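PDB 6LWT: superantigen-like protein SSL10 from Staphylococcus aureus subsp. aureus, which probably interferes with host defence by binding the Fc region of human IgG to block classical complement activation, and also inhibits plasma clotting by interacting with prothrombin. Local coordinates for residues H143-K147 with Y148-K152. Numbering follows the deposited sequence.
Sequences HLIEK and YGLYK
Leu144 O, in the last turn of helix 133-148, accepts two backbone N-H groups. Tyr148 N reaches Leu144 O at 3.0 Å, the ordinary i to i+4 bond. Leu150 N reaches Leu144 O at 3.2 Å, nearly straight (168° at the hydrogen). The two donors approach from opposite faces of the carbonyl plane, both well out of it, so they share the oxygen without competing for one side. Between them the chain turns at Gly149, whose positive phi (79°) marks the departure from the helix; its N makes a weak bond to Ile145 O. The Leu150 bond, from i+6, is one residue longer than the i+5 bond of a Schellman motif; with the weak Gly149 bond the end resembles an alpha-L C-cap.

Past Gly149, Leu150, with CG anti to the backbone N (chi1 177°), has CG over the centre of one face of the Tyr151 ring, and its methyl CD2 lies 3.9 Å from Leu144 CB. Farther out, methyl CD2 of Leu144 meets Tyr148 CD2 at 3.6 Å, at the edge of the ring and near its plane. One face of that ring is taken by Lys147, whose CB stands 3.9 Å from the centroid, almost on the normal, a CH-pi contact; the lysine chain then runs alongside the ring toward the phenol end. Tyr148 OH is hydrogen-bonded to Tyr122 OH, and Lys147 makes a cation-pi contact with Tyr122. Ile145 CG1 packs against Leu150 O at 3.3 Å, while its CD1 lies 3.9 Å from Tyr151 CD2.

Leu144 and Tyr148 also touch Ile109 of the beta-grasp sheet, whereas Ile145 and Tyr151 touch helix 14-22. One oxygen shared by two N-H groups thus probably holds the helix end, with apolar side chains joining the turn to both neighbours.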
loop_
_atom_site.group_PDB
_atom_site.type_symbol
_atom_site.label_atom_id
_atom_site.label_comp_id
_atom_site.label_asym_id
_atom_site.label_seq_id
_atom_site.Cartn_x
_atom_site.Cartn_y
_atom_site.Cartn_z
ATOM N N HIS A 143 -3.968 -9.008 -4.112
ATOM C CA HIS A 143 -4.155 -10.411 -3.697
ATOM C C HIS A 143 -5.627 -10.812 -3.625
ATOM O O HIS A 143 -6.014 -11.853 -4.176
ATOM C CB HIS A 143 -3.442 -10.660 -2.357
ATOM C CG HIS A 143 -3.523 -12.076 -1.872
ATOM N ND1 HIS A 143 -4.394 -12.471 -0.880
ATOM C CD2 HIS A 143 -2.851 -13.191 -2.249
ATOM C CE1 HIS A 143 -4.259 -13.764 -0.665
ATOM N NE2 HIS A 143 -3.326 -14.229 -1.478
ATOM N N LEU A 144 -6.460 -9.977 -3.003
ATOM C CA LEU A 144 -7.873 -10.281 -2.864
ATOM C C LEU A 144 -8.606 -10.158 -4.195
ATOM O O LEU A 144 -9.561 -10.897 -4.436
ATOM C CB LEU A 144 -8.528 -9.382 -1.832
ATOM C CG LEU A 144 -7.997 -9.467 -0.393
ATOM C CD1 LEU A 144 -8.642 -8.364 0.418
ATOM C CD2 LEU A 144 -8.249 -10.824 0.231
ATOM N N ILE A 145 -8.161 -9.239 -5.050
ATOM C CA ILE A 145 -8.736 -9.099 -6.403
ATOM C C ILE A 145 -8.458 -10.368 -7.208
ATOM O O ILE A 145 -9.387 -10.979 -7.755
ATOM C CB ILE A 145 -8.171 -7.861 -7.151
ATOM C CG1 ILE A 145 -8.715 -6.572 -6.524
ATOM C CG2 ILE A 145 -8.557 -7.916 -8.637
ATOM C CD1 ILE A 145 -7.910 -5.328 -6.829
ATOM N N GLU A 146 -7.187 -10.756 -7.252
ATOM C CA GLU A 146 -6.748 -11.904 -8.028
ATOM C C GLU A 146 -7.266 -13.230 -7.487
ATOM O O GLU A 146 -7.651 -14.091 -8.268
ATOM C CB GLU A 146 -5.219 -11.963 -8.128
ATOM C CG GLU A 146 -4.637 -10.811 -8.926
ATOM C CD GLU A 146 -3.120 -10.751 -8.891
ATOM O OE1 GLU A 146 -2.468 -11.663 -8.333
ATOM O OE2 GLU A 146 -2.574 -9.786 -9.454
ATOM N N LYS A 147 -7.259 -13.412 -6.170
ATOM C CA LYS A 147 -7.662 -14.712 -5.591
ATOM C C LYS A 147 -9.154 -14.880 -5.397
ATOM O O LYS A 147 -9.690 -15.966 -5.624
ATOM C CB LYS A 147 -6.946 -14.990 -4.256
ATOM C CG LYS A 147 -5.992 -16.171 -4.290
ATOM C CD LYS A 147 -5.933 -16.849 -2.933
ATOM C CE LYS A 147 -4.805 -17.869 -2.891
ATOM N NZ LYS A 147 -4.837 -18.640 -1.616
ATOM N N TYR A 148 -9.829 -13.829 -4.954
ATOM C CA TYR A 148 -11.233 -13.927 -4.535
ATOM C C TYR A 148 -12.200 -13.054 -5.328
ATOM O O TYR A 148 -13.411 -13.039 -5.031
ATOM C CB TYR A 148 -11.347 -13.620 -3.034
ATOM C CG TYR A 148 -10.409 -14.447 -2.181
ATOM C CD1 TYR A 148 -10.549 -15.829 -2.108
ATOM C CD2 TYR A 148 -9.371 -13.859 -1.450
ATOM C CE1 TYR A 148 -9.684 -16.605 -1.337
ATOM C CE2 TYR A 148 -8.504 -14.630 -0.675
ATOM C CZ TYR A 148 -8.673 -16.009 -0.618
ATOM O OH TYR A 148 -7.832 -16.800 0.137
ATOM N N GLY A 149 -11.681 -12.315 -6.303
ATOM C CA GLY A 149 -12.528 -11.485 -7.169
ATOM C C GLY A 149 -12.981 -10.181 -6.561
ATOM O O GLY A 149 -13.975 -9.596 -7.032
ATOM N N LEU A 150 -12.269 -9.678 -5.535
ATOM C CA LEU A 150 -12.644 -8.397 -4.943
ATOM C C LEU A 150 -12.763 -7.342 -6.042
ATOM O O LEU A 150 -11.875 -7.246 -6.879
ATOM C CB LEU A 150 -11.607 -7.925 -3.929
ATOM C CG LEU A 150 -11.824 -6.558 -3.283
ATOM C CD1 LEU A 150 -13.000 -6.557 -2.330
ATOM C CD2 LEU A 150 -10.545 -6.165 -2.543
ATOM N N TYR A 151 -13.855 -6.579 -6.008
ATOM C CA TYR A 151 -14.187 -5.522 -6.998
ATOM C C TYR A 151 -14.474 -6.027 -8.428
ATOM O O TYR A 151 -14.777 -5.223 -9.309
ATOM C CB TYR A 151 -13.089 -4.453 -7.103
ATOM C CG TYR A 151 -12.561 -3.862 -5.814
ATOM C CD1 TYR A 151 -13.416 -3.518 -4.782
ATOM C CD2 TYR A 151 -11.198 -3.587 -5.663
ATOM C CE1 TYR A 151 -12.933 -2.937 -3.616
ATOM C CE2 TYR A 151 -10.703 -2.996 -4.500
ATOM C CZ TYR A 151 -11.582 -2.673 -3.483
ATOM O OH TYR A 151 -11.140 -2.089 -2.323
ATOM N N LYS A 152 -14.348 -7.323 -8.669
ATOM C CA LYS A 152 -14.480 -7.896 -10.004
ATOM C C LYS A 152 -15.754 -8.718 -10.032
ATOM O O LYS A 152 -16.642 -8.448 -10.818
ATOM C CB LYS A 152 -13.255 -8.755 -10.345
ATOM C CG LYS A 152 -13.070 -9.019 -11.830
ATOM C CD LYS A 152 -12.120 -10.183 -12.082
ATOM C CE LYS A 152 -11.902 -10.409 -13.568
ATOM N NZ LYS A 152 -10.914 -9.445 -14.129
#